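Local coordinates for hypothetical protein APE2540 (Aeropyrum pernix, PDB 1WDV), which probably hydrolyses alanyl-tRNA(Pro), releasing the mischarged alanine, as a free-standing aminoacyl-tRNA deacylase of the editing-domain family, at residues A[6-9]-A[13-16]; A[23-28]-A[32-37]; A[56-61]-A[69-74]; A[89-94]-A[105-110]. One frame throughout, in Å; residues are numbered along the deposited sequence.

Contact 1 of 4, residues A[6-9]-A[13-16]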
loop_
_atom_site.group_PDB
_atom_site.type_symbol
_atom_site.label_atom_id
_atom_site.label_comp_id
_atom_site.label_asym_id
_atom_site.label_seq_id
_atom_site.Cartn_x
_atom_site.Cartn_y
_atom_site.Cartn_z
ATOM N N GLU A 6 2.207 -12.813 6.144
ATOM C CA GLU A 6 3.281 -13.815 6.127
ATOM C C GLU A 6 2.855 -15.056 5.342
ATOM O O GLU A 6 3.643 -15.611 4.573
ATOM C CB GLU A 6 3.674 -14.214 7.560
ATOM C CG GLU A 6 4.474 -13.146 8.299
ATOM C CD GLU A 6 4.651 -13.443 9.795
ATOM O OE1 GLU A 6 5.317 -14.458 10.136
ATOM O OE2 GLU A 6 4.121 -12.660 10.624
ATOM N N GLU A 7 1.610 -15.487 5.551
ATOM C CA GLU A 7 1.065 -16.659 4.859
ATOM C C GLU A 7 0.959 -16.392 3.345
ATOM O O GLU A 7 1.120 -17.296 2.530
ATOM C CB GLU A 7 -0.332 -17.025 5.421
ATOM C CG GLU A 7 -0.402 -17.391 6.925
ATOM C CD GLU A 7 -1.859 -17.500 7.463
ATOM O OE1 GLU A 7 -2.649 -16.532 7.320
ATOM O OE2 GLU A 7 -2.227 -18.556 8.037
ATOM N N TRP A 8 0.710 -15.141 2.966
ATOM C CA TRP A 8 0.574 -14.791 1.565
ATOM C C TRP A 8 1.925 -14.927 0.874
ATOM O O TRP A 8 2.028 -15.469 -0.223
ATOM C CB TRP A 8 0.043 -13.347 1.441
ATOM C CG TRP A 8 -0.323 -12.928 0.042
ATOM C CD1 TRP A 8 -1.565 -12.991 -0.530
ATOM C CD2 TRP A 8 0.555 -12.402 -0.960
ATOM N NE1 TRP A 8 -1.512 -12.537 -1.828
ATOM C CE2 TRP A 8 -0.225 -12.170 -2.121
ATOM C CE3 TRP A 8 1.920 -12.104 -0.999
ATOM C CZ2 TRP A 8 0.323 -11.654 -3.300
ATOM C CZ3 TRP A 8 2.467 -11.588 -2.177
ATOM C CH2 TRP A 8 1.662 -11.371 -3.314
ATOM N N ILE A 9 2.966 -14.420 1.527
ATOM C CA ILE A 9 4.314 -14.457 0.994
ATOM C C ILE A 9 4.775 -15.880 0.768
ATOM O O ILE A 9 5.332 -16.208 -0.281
ATOM C CB ILE A 9 5.284 -13.762 1.962
ATOM C CG1 ILE A 9 4.910 -12.283 2.008
ATOM C CG2 ILE A 9 6.755 -13.961 1.518
ATOM C CD1 ILE A 9 5.530 -11.514 3.153
ATOM N N GLY A 13 5.764 -18.049 -2.652
ATOM C CA GLY A 13 7.190 -18.365 -2.672
ATOM C C GLY A 13 8.095 -17.160 -2.851
ATOM O O GLY A 13 9.178 -17.261 -3.426
ATOM N N LEU A 14 7.660 -16.010 -2.356
ATOM C CA LEU A 14 8.434 -14.795 -2.522
ATOM C C LEU A 14 9.435 -14.585 -1.395
ATOM O O LEU A 14 9.331 -15.218 -0.325
ATOM C CB LEU A 14 7.472 -13.604 -2.638
ATOM C CG LEU A 14 6.566 -13.685 -3.886
ATOM C CD1 LEU A 14 5.446 -12.639 -3.794
ATOM C CD2 LEU A 14 7.399 -13.486 -5.139
ATOM N N THR A 15 10.407 -13.710 -1.648
ATOM C CA THR A 15 11.465 -13.410 -0.685
ATOM C C THR A 15 11.183 -12.195 0.199
ATOM O O THR A 15 12.053 -11.780 0.974
ATOM C CB THR A 15 12.847 -13.195 -1.396
ATOM O OG1 THR A 15 12.826 -12.009 -2.205
ATOM C CG2 THR A 15 13.187 -14.388 -2.285
ATOM N N TRP A 16 9.968 -11.658 0.110
ATOM C CA TRP A 16 9.592 -10.480 0.900
ATOM C C TRP A 16 9.711 -10.781 2.391
ATOM O O TRP A 16 9.559 -11.920 2.819
ATOM C CB TRP A 16 8.160 -10.058 0.581
ATOM C CG TRP A 16 7.929 -9.768 -0.854
ATOM C CD1 TRP A 16 8.841 -9.764 -1.874
ATOM C CD2 TRP A 16 6.680 -9.400 -1.427
ATOM N NE1 TRP A 16 8.219 -9.411 -3.064
ATOM C CE2 TRP A 16 6.895 -9.183 -2.809
ATOM C CE3 TRP A 16 5.399 -9.223 -0.901
ATOM C CZ2 TRP A 16 5.866 -8.805 -3.679
ATOM C CZ3 TRP A 16 4.376 -8.845 -1.754
ATOM C CH2 TRP A 16 4.613 -8.647 -3.129
#

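Contact 2 of 4, residues A[23-28]-A[32-37]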
loop_
_atom_site.group_PDB
_atom_site.type_symbol
_atom_site.label_atom_id
_atom_site.label_comp_id
_atom_site.label_asym_id
_atom_site.label_seq_id
_atom_site.Cartn_x
_atom_site.Cartn_y
_atom_site.Cartn_z
ATOM N N LYS A 23 8.732 0.391 18.387
ATOM C CA LYS A 23 7.580 1.229 18.666
ATOM C C LYS A 23 7.034 1.588 17.291
ATOM O O LYS A 23 7.789 1.868 16.369
ATOM C CB LYS A 23 7.997 2.496 19.414
ATOM C CG LYS A 23 8.406 2.197 20.852
ATOM C CD LYS A 23 8.937 3.414 21.567
ATOM C CE LYS A 23 9.360 3.051 22.987
ATOM N NZ LYS A 23 9.719 4.291 23.738
ATOM N N PRO A 24 5.712 1.569 17.125
ATOM C CA PRO A 24 5.219 1.922 15.789
ATOM C C PRO A 24 5.599 3.352 15.371
ATOM O O PRO A 24 5.621 4.268 16.189
ATOM C CB PRO A 24 3.703 1.713 15.905
ATOM C CG PRO A 24 3.425 1.880 17.382
ATOM C CD PRO A 24 4.619 1.256 18.062
ATOM N N THR A 25 5.912 3.548 14.093
ATOM C CA THR A 25 6.258 4.891 13.673
ATOM C C THR A 25 4.974 5.665 13.500
ATOM O O THR A 25 3.923 5.090 13.189
ATOM C CB THR A 25 7.049 4.903 12.366
ATOM O OG1 THR A 25 6.359 4.138 11.362
ATOM C CG2 THR A 25 8.417 4.297 12.607
ATOM N N ARG A 26 5.063 6.960 13.707
ATOM C CA ARG A 26 3.894 7.819 13.602
ATOM C C ARG A 26 3.897 8.655 12.337
ATOM O O ARG A 26 2.874 9.261 11.988
ATOM C CB ARG A 26 3.802 8.736 14.834
ATOM C CG ARG A 26 3.633 8.020 16.169
ATOM C CD ARG A 26 3.590 9.036 17.309
ATOM N NE ARG A 26 3.567 8.387 18.617
ATOM C CZ ARG A 26 3.502 9.028 19.782
ATOM N NH1 ARG A 26 3.449 10.354 19.813
ATOM N NH2 ARG A 26 3.509 8.339 20.919
ATOM N N THR A 27 5.043 8.709 11.659
ATOM C CA THR A 27 5.142 9.485 10.422
ATOM C C THR A 27 6.026 8.767 9.400
ATOM O O THR A 27 6.842 7.880 9.744
ATOM C CB THR A 27 5.771 10.880 10.663
ATOM O OG1 THR A 27 7.115 10.702 11.115
ATOM C CG2 THR A 27 4.995 11.673 11.727
ATOM N N VAL A 28 5.867 9.163 8.135
ATOM C CA VAL A 28 6.677 8.588 7.069
ATOM C C VAL A 28 8.153 8.979 7.285
ATOM O O VAL A 28 9.070 8.177 7.019
ATOM C CB VAL A 28 6.198 9.076 5.680
ATOM C CG1 VAL A 28 7.118 8.583 4.606
ATOM C CG2 VAL A 28 4.807 8.572 5.381
ATOM N N ALA A 32 11.222 6.303 7.387
ATOM C CA ALA A 32 12.359 6.373 6.468
ATOM C C ALA A 32 13.701 6.462 7.225
ATOM O O ALA A 32 14.664 5.746 6.919
ATOM C CB ALA A 32 12.209 7.561 5.510
ATOM N N ALA A 33 13.748 7.306 8.240
ATOM C CA ALA A 33 14.966 7.480 9.028
ATOM C C ALA A 33 15.386 6.203 9.736
ATOM O O ALA A 33 16.570 5.845 9.723
ATOM C CB ALA A 33 14.772 8.586 10.045
ATOM N N LEU A 34 14.431 5.516 10.351
ATOM C CA LEU A 34 14.753 4.293 11.089
ATOM C C LEU A 34 15.259 3.158 10.209
ATOM O O LEU A 34 16.043 2.315 10.662
ATOM C CB LEU A 34 13.552 3.866 11.944
ATOM C CG LEU A 34 13.269 4.919 13.031
ATOM C CD1 LEU A 34 12.252 4.420 14.022
ATOM C CD2 LEU A 34 14.543 5.277 13.774
ATOM N N LEU A 35 14.842 3.143 8.946
ATOM C CA LEU A 35 15.297 2.143 7.992
ATOM C C LEU A 35 16.497 2.621 7.149
ATOM O O LEU A 35 17.078 1.862 6.356
ATOM C CB LEU A 35 14.137 1.768 7.078
ATOM C CG LEU A 35 13.072 0.912 7.730
ATOM C CD1 LEU A 35 11.921 0.781 6.744
ATOM C CD2 LEU A 35 13.636 -0.470 8.083
ATOM N N GLY A 36 16.862 3.893 7.316
ATOM C CA GLY A 36 17.994 4.440 6.584
ATOM C C GLY A 36 17.745 4.664 5.107
ATOM O O GLY A 36 18.679 4.632 4.290
ATOM N N VAL A 37 16.481 4.893 4.755
ATOM C CA VAL A 37 16.121 5.098 3.365
ATOM C C VAL A 37 15.450 6.439 3.205
ATOM O O VAL A 37 15.520 7.256 4.104
ATOM C CB VAL A 37 15.211 3.954 2.865
ATOM C CG1 VAL A 37 15.993 2.634 2.971
ATOM C CG2 VAL A 37 13.910 3.856 3.701
#

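Contact 3 of 4, residues A[56-61]-A[69-74]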
loop_
_atom_site.group_PDB
_atom_site.type_symbol
_atom_site.label_atom_id
_atom_site.label_comp_id
_atom_site.label_asym_id
_atom_site.label_seq_id
_atom_site.Cartn_x
_atom_site.Cartn_y
_atom_site.Cartn_z
ATOM N N TYR A 56 -10.579 0.441 -3.724
ATOM C CA TYR A 56 -9.245 0.311 -4.280
ATOM C C TYR A 56 -8.168 0.495 -3.206
ATOM O O TYR A 56 -8.392 1.194 -2.215
ATOM C CB TYR A 56 -9.018 1.384 -5.342
ATOM C CG TYR A 56 -10.057 1.440 -6.426
ATOM C CD1 TYR A 56 -11.276 2.080 -6.200
ATOM C CD2 TYR A 56 -9.823 0.861 -7.672
ATOM C CE1 TYR A 56 -12.252 2.151 -7.188
ATOM C CE2 TYR A 56 -10.816 0.924 -8.684
ATOM C CZ TYR A 56 -12.018 1.576 -8.413
ATOM O OH TYR A 56 -13.020 1.645 -9.359
ATOM N N ALA A 57 -7.029 -0.164 -3.394
ATOM C CA ALA A 57 -5.865 -0.020 -2.501
ATOM C C ALA A 57 -4.844 0.564 -3.483
ATOM O O ALA A 57 -4.502 -0.063 -4.473
ATOM C CB ALA A 57 -5.400 -1.374 -1.981
ATOM N N VAL A 58 -4.370 1.770 -3.186
ATOM C CA VAL A 58 -3.479 2.492 -4.082
ATOM C C VAL A 58 -2.135 2.713 -3.389
ATOM O O VAL A 58 -2.056 3.409 -2.382
ATOM C CB VAL A 58 -4.141 3.861 -4.447
ATOM C CG1 VAL A 58 -3.317 4.578 -5.547
ATOM C CG2 VAL A 58 -5.595 3.609 -4.926
ATOM N N VAL A 59 -1.083 2.124 -3.954
ATOM C CA VAL A 59 0.247 2.212 -3.383
ATOM C C VAL A 59 1.044 3.332 -4.014
ATOM O O VAL A 59 1.299 3.321 -5.228
ATOM C CB VAL A 59 1.020 0.879 -3.579
ATOM C CG1 VAL A 59 2.345 0.955 -2.898
ATOM C CG2 VAL A 59 0.190 -0.284 -2.992
ATOM N N ILE A 60 1.427 4.309 -3.182
ATOM C CA ILE A 60 2.180 5.466 -3.658
ATOM C C ILE A 60 3.401 5.751 -2.788
ATOM O O ILE A 60 3.510 5.250 -1.660
ATOM C CB ILE A 60 1.299 6.761 -3.712
ATOM C CG1 ILE A 60 0.936 7.224 -2.301
ATOM C CG2 ILE A 60 -0.010 6.487 -4.514
ATOM C CD1 ILE A 60 0.271 8.640 -2.275
ATOM N N PRO A 61 4.366 6.516 -3.323
ATOM C CA PRO A 61 5.593 6.890 -2.596
ATOM C C PRO A 61 5.223 7.684 -1.350
ATOM O O PRO A 61 4.263 8.444 -1.353
ATOM C CB PRO A 61 6.355 7.759 -3.589
ATOM C CG PRO A 61 5.819 7.340 -4.910
ATOM C CD PRO A 61 4.363 7.093 -4.676
ATOM N N ASN A 69 -8.077 13.285 -8.823
ATOM C CA ASN A 69 -8.551 13.373 -10.199
ATOM C C ASN A 69 -8.055 12.187 -11.013
ATOM O O ASN A 69 -8.778 11.645 -11.832
ATOM C CB ASN A 69 -8.059 14.669 -10.831
ATOM C CG ASN A 69 -8.562 14.852 -12.247
ATOM O OD1 ASN A 69 -7.781 15.114 -13.164
ATOM N ND2 ASN A 69 -9.873 14.727 -12.432
ATOM N N SER A 70 -6.806 11.796 -10.794
ATOM C CA SER A 70 -6.274 10.652 -11.516
ATOM C C SER A 70 -7.015 9.360 -11.185
ATOM O O SER A 70 -7.238 8.539 -12.070
ATOM C CB SER A 70 -4.767 10.499 -11.252
ATOM O OG SER A 70 -4.080 11.624 -11.772
HETATM N N MSE A 71 -7.407 9.174 -9.923
HETATM C CA MSE A 71 -8.140 7.980 -9.533
HETATM C C MSE A 71 -9.567 8.017 -10.077
HETATM O O MSE A 71 -10.143 6.973 -10.371
HETATM C CB MSE A 71 -8.167 7.823 -8.000
HETATM C CG MSE A 71 -6.986 7.087 -7.413
HETATM SE SE MSE A 71 -6.654 5.405 -8.220
HETATM C CE MSE A 71 -8.241 4.445 -7.651
ATOM N N LYS A 72 -10.135 9.225 -10.207
ATOM C CA LYS A 72 -11.479 9.382 -10.744
ATOM C C LYS A 72 -11.468 8.934 -12.199
ATOM O O LYS A 72 -12.407 8.274 -12.665
ATOM C CB LYS A 72 -11.935 10.840 -10.638
ATOM C CG LYS A 72 -13.286 11.132 -11.309
ATOM C CD LYS A 72 -13.664 12.598 -11.072
ATOM C CE LYS A 72 -14.779 13.097 -12.007
ATOM N NZ LYS A 72 -16.150 12.657 -11.607
ATOM N N GLU A 73 -10.400 9.290 -12.914
ATOM C CA GLU A 73 -10.252 8.896 -14.314
ATOM C C GLU A 73 -10.039 7.383 -14.412
ATOM O O GLU A 73 -10.646 6.704 -15.245
ATOM C CB GLU A 73 -9.073 9.635 -14.954
ATOM C CG GLU A 73 -9.316 11.133 -15.112
ATOM C CD GLU A 73 -8.061 11.907 -15.507
ATOM O OE1 GLU A 73 -7.298 11.411 -16.368
ATOM O OE2 GLU A 73 -7.847 13.020 -14.966
ATOM N N LEU A 74 -9.187 6.842 -13.549
ATOM C CA LEU A 74 -8.930 5.402 -13.584
ATOM C C LEU A 74 -10.198 4.617 -13.244
ATOM O O LEU A 74 -10.557 3.647 -13.931
ATOM C CB LEU A 74 -7.809 5.046 -12.588
ATOM C CG LEU A 74 -7.278 3.603 -12.601
ATOM C CD1 LEU A 74 -6.908 3.203 -14.027
ATOM C CD2 LEU A 74 -6.048 3.506 -11.703
#

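Contact 4 of 4, residues A[89-94]-A[105-110]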
loop_
_atom_site.group_PDB
_atom_site.type_symbol
_atom_site.label_atom_id
_atom_site.label_comp_id
_atom_site.label_asym_id
_atom_site.label_seq_id
_atom_site.Cartn_x
_atom_site.Cartn_y
_atom_site.Cartn_z
ATOM N N GLU A 89 -12.362 -1.062 8.798
ATOM C CA GLU A 89 -13.551 -1.867 8.548
ATOM C C GLU A 89 -13.473 -2.655 7.238
ATOM O O GLU A 89 -13.763 -3.840 7.204
ATOM C CB GLU A 89 -14.773 -0.938 8.515
ATOM C CG GLU A 89 -16.046 -1.510 7.931
ATOM C CD GLU A 89 -17.124 -0.429 7.684
ATOM O OE1 GLU A 89 -16.762 0.745 7.401
ATOM O OE2 GLU A 89 -18.327 -0.756 7.759
ATOM N N LEU A 90 -13.071 -1.992 6.152
ATOM C CA LEU A 90 -13.044 -2.669 4.834
ATOM C C LEU A 90 -11.819 -3.561 4.580
ATOM O O LEU A 90 -11.880 -4.464 3.730
ATOM C CB LEU A 90 -13.158 -1.616 3.716
ATOM C CG LEU A 90 -14.430 -0.757 3.703
ATOM C CD1 LEU A 90 -14.330 0.384 2.700
ATOM C CD2 LEU A 90 -15.627 -1.667 3.439
ATOM N N THR A 91 -10.724 -3.359 5.325
ATOM C CA THR A 91 -9.533 -4.166 5.077
ATOM C C THR A 91 -9.227 -5.184 6.151
ATOM O O THR A 91 -8.649 -6.236 5.868
ATOM C CB THR A 91 -8.236 -3.315 4.925
ATOM O OG1 THR A 91 -7.935 -2.694 6.170
ATOM C CG2 THR A 91 -8.391 -2.215 3.869
ATOM N N GLY A 92 -9.612 -4.859 7.381
ATOM C CA GLY A 92 -9.324 -5.728 8.503
ATOM C C GLY A 92 -7.934 -5.475 9.085
ATOM O O GLY A 92 -7.453 -6.247 9.924
ATOM N N TYR A 93 -7.266 -4.416 8.639
ATOM C CA TYR A 93 -5.927 -4.086 9.151
ATOM C C TYR A 93 -5.932 -2.703 9.784
ATOM O O TYR A 93 -6.733 -1.851 9.432
ATOM C CB TYR A 93 -4.910 -4.115 8.027
ATOM C CG TYR A 93 -4.728 -5.493 7.437
ATOM C CD1 TYR A 93 -5.400 -5.877 6.267
ATOM C CD2 TYR A 93 -3.875 -6.390 8.034
ATOM C CE1 TYR A 93 -5.195 -7.142 5.708
ATOM C CE2 TYR A 93 -3.666 -7.643 7.489
ATOM C CZ TYR A 93 -4.317 -8.015 6.332
ATOM O OH TYR A 93 -4.047 -9.264 5.806
ATOM N N PRO A 94 -4.997 -2.456 10.710
ATOM C CA PRO A 94 -4.957 -1.149 11.367
ATOM C C PRO A 94 -4.469 -0.001 10.486
ATOM O O PRO A 94 -3.651 -0.192 9.597
ATOM C CB PRO A 94 -4.078 -1.412 12.586
ATOM C CG PRO A 94 -3.133 -2.480 12.122
ATOM C CD PRO A 94 -4.027 -3.397 11.306
ATOM N N PRO A 105 -10.657 -9.876 -1.271
ATOM C CA PRO A 105 -10.609 -9.940 -2.732
ATOM C C PRO A 105 -11.390 -8.960 -3.583
ATOM O O PRO A 105 -11.182 -8.911 -4.795
ATOM C CB PRO A 105 -10.947 -11.403 -3.018
ATOM C CG PRO A 105 -11.919 -11.720 -1.921
ATOM C CD PRO A 105 -11.294 -11.068 -0.699
ATOM N N ASN A 106 -12.259 -8.157 -2.973
ATOM C CA ASN A 106 -13.001 -7.178 -3.752
ATOM C C ASN A 106 -12.164 -5.931 -3.988
ATOM O O ASN A 106 -12.452 -5.149 -4.892
ATOM C CB ASN A 106 -14.287 -6.772 -3.037
ATOM C CG ASN A 106 -14.021 -6.117 -1.685
ATOM O OD1 ASN A 106 -13.348 -6.701 -0.842
ATOM N ND2 ASN A 106 -14.541 -4.899 -1.479
ATOM N N ILE A 107 -11.129 -5.746 -3.170
ATOM C CA ILE A 107 -10.313 -4.546 -3.299
ATOM C C ILE A 107 -9.358 -4.635 -4.477
ATOM O O ILE A 107 -8.601 -5.587 -4.619
ATOM C CB ILE A 107 -9.571 -4.279 -1.975
ATOM C CG1 ILE A 107 -10.618 -4.145 -0.855
ATOM C CG2 ILE A 107 -8.683 -3.009 -2.128
ATOM C CD1 ILE A 107 -10.058 -3.727 0.499
ATOM N N VAL A 108 -9.427 -3.620 -5.330
ATOM C CA VAL A 108 -8.617 -3.549 -6.529
ATOM C C VAL A 108 -7.308 -2.839 -6.243
ATOM O O VAL A 108 -7.316 -1.692 -5.769
ATOM C CB VAL A 108 -9.385 -2.788 -7.595
ATOM C CG1 VAL A 108 -8.518 -2.591 -8.830
ATOM C CG2 VAL A 108 -10.682 -3.547 -7.907
ATOM N N LEU A 109 -6.191 -3.491 -6.568
ATOM C CA LEU A 109 -4.879 -2.896 -6.309
ATOM C C LEU A 109 -4.353 -2.040 -7.468
ATOM O O LEU A 109 -4.420 -2.450 -8.635
ATOM C CB LEU A 109 -3.874 -4.016 -6.003
ATOM C CG LEU A 109 -2.426 -3.629 -5.678
ATOM C CD1 LEU A 109 -2.426 -2.872 -4.357
ATOM C CD2 LEU A 109 -1.554 -4.877 -5.574
ATOM N N VAL A 110 -3.849 -0.857 -7.134
ATOM C CA VAL A 110 -3.284 0.091 -8.117
ATOM C C VAL A 110 -1.902 0.486 -7.592
ATOM O O VAL A 110 -1.760 0.828 -6.426
ATOM C CB VAL A 110 -4.166 1.375 -8.233
ATOM C CG1 VAL A 110 -3.552 2.365 -9.225
ATOM C CG2 VAL A 110 -5.597 1.011 -8.656
HETATM O O HOH W 1 -13.691 -4.873 1.585
#

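Contact 1 of 4, residues A[6-9]-A[13-16]
G13 and L14 turn the chain back over I9 just where helix 4-12 ends. G13 leaves the helix with a positive phi of 65°, a value that suits glycine, and forms the turning point of a Schellman motif. L14 supplies one of its bonds, its backbone N donating to I9 O at 3.1 Å. The leucine side chain points back toward the helix. Its CD1 methyl lies 3.5 Å from W8 CZ3 and also sits above one face of the W16 indole, offset toward the rim, so one leucine methyl touches both indoles where they meet. I9 CG2 lies against the backbone, 3.4 Å from L14 O, and meets L14 CB, the apolar pairing that accompanies the Schellman bond.

W16 then brings its six-membered ring beside that of W8, whose CG lies anti to the backbone N (chi1 -172°), carrying the indole round to L14 and W16. The planes are near parallel, at 24°, but slid apart to a centroid separation of 5.3 Å; W8 CZ3 approaches W16 CZ3 to 3.4 Å. The W16 CB meets I9 CD1 at 4.0 Å. Replacing W8 by an alanine would probably open a gap beside L14 CD1 and leave the outer rim of W16 without its neighbour. L132 touches both I9 and W16, and E138 OE1 is hydrogen-bonded to W16 NE1. The chemistry is thus divided: a Schellman bond closes the helix end, whereas aromatic and branched side chains fasten the following loop by shape.

Contact 2 of 4, residues A[23-28]-A[32-37]
V28 and A32 meet through the first turn of helix 28-35, and together they account for about half of the surface buried here. The link is an ordinary helical bond, A32 N to V28 O at 2.9 Å, with an N-H...O angle of 164° and the donor nearly in line with the carbonyl. The methyl of A32 also approaches this acceptor, CB lying 3.5 Å from V28 O. Alanine suits the spot: A32 is buried, its side chain meets I42, and a single methyl sits close to the preceding turn. The CB of V28 points away from segment 32-37, and its side chain touches E39, so the valine contributes here mainly through its backbone.

L34 adds a looser, wholly apolar contact with the loop leading into the helix. Its CD1 comes to 4.1 Å from T25 CG2, the two side chains sliding past each other in opposite directions. T25 presents this methyl because CG2 lies anti to the carbonyl carbon while OG1 takes the crowded position between the backbone N and that carbon, chi1 52°. A threonine can thus offer a hydrocarbon surface to L34, and it also touches E30 and A31 of the helix.

T27 stands at the N-cap, where its OG1 is hydrogen-bonded to E30 N. At the far end G36, with a positive phi, forms a Schellman motif through V37 N to A32 O (3.0 Å) and G36 N to A33 O. The polar links are thus backbone and capping bonds; between loop and helix, T25 and L34 add van der Waals contact.

Contact 3 of 4, residues A[56-61]-A[69-74]
The Y56 ring receives the terminal methyl of M71 over one face, CE standing 3.7 Å above the ring plane and offset toward the rim. This is a CH-pi contact: CE is 4.1 Å from the Y56 ring centroid, 25° off the normal, and comes closest to CG, near the root of the ring. The arrangement is that of helix-on-sheet packing in the alpha/beta editing domain, with helix 68-75 laid against strand 55-61 of the mixed five-stranded sheet.

Y56 and V58 are two residues apart on the strand, so both point toward the helix while A57 between them points away. M71 answers both. It is a selenomethionine, and its chain bends at chi2 (-52°) and again at chi3 (-67°), which curls CE back to the strand; it stands in for methionine, whose unbranched, flexible chain can bend in this way. The Y56 OH is hydrogen-bonded to D50 OD2, which satisfies the polar end of the ring.

V79 of the edge strand 79-81 also touches M71, and V150 touches V58, which places the selenomethionine in the apolar layer between helix 68-75 and the sheet. V58 offers it one branch, CG2, which lies anti to the carbonyl carbon and sits 3.9 Å from M71 CE and equally 3.9 Å from the SE atom.

Contact 4 of 4, residues A[89-94]-A[105-110]
I107 reaches across to the end of helix 84-91 with its CD1 methyl, which comes to 3.8 Å from L90 O and 4.1 Å from T91 CG2. Its chain is extended, CG1 anti to the carbonyl carbon and chi2 at -174°, and this full length carries CD1 over to the helix. The T91 side chain crosses it obliquely: CG2 turns to the isoleucine while OG1 faces the backbone. Isoleucine suits the site because it has a second branch: CG2 packs on A57 of the adjacent strand, and the side chain also touches V55 there.

The helix ends here in an ST turn. T91 OG1 accepts from Y93 N at 3.1 Å and is also hydrogen-bonded to V87 O one turn back, so the hydroxyl ties the last helical turn to the residues leaving it. G92, between T91 and Y93, has a positive phi of 85°, where a side chain would be jammed against the preceding carbonyl. A valine in place of T91 would keep a methyl for I107 but would probably leave Y93 N without its acceptor and loosen the turn after the helix.

L90 directs its side chain toward segment 105-110 and lends some apolar cover at the margin. Its carbonyl is joined to that segment through a water, which donates to L90 O at 2.8 Å and to N106 OD1 at 3.1 Å. An asparagine fits this exposed bend just ahead of strand 108-112, since its amide oxygen can take up such a water.

Contact 3 is the buried one, while contacts 1, 2 and 4 are only partly buried. Contacts 3 and 4 share the mixed sheet: strands 55-61 and 108-112 run side by side, and A57 N lies 2.8 Å from V108 O, a probable hydrogen bond. Each brings a helix to that sheet or its approach, by apolar contact in contact 3 and by a methyl and a bridging water in contact 4. Contacts 1 and 2, centres 22 Å apart, pair a helix with its flanking loop: in contact 1 a backbone bond ties the loop back, beside large aromatic rings, whereas in contact 2 the bond lies inside the helix and T25 meets L34 across the gap. A102 connects contacts 1 and 4, touching W8 and accepting from Y93 OH.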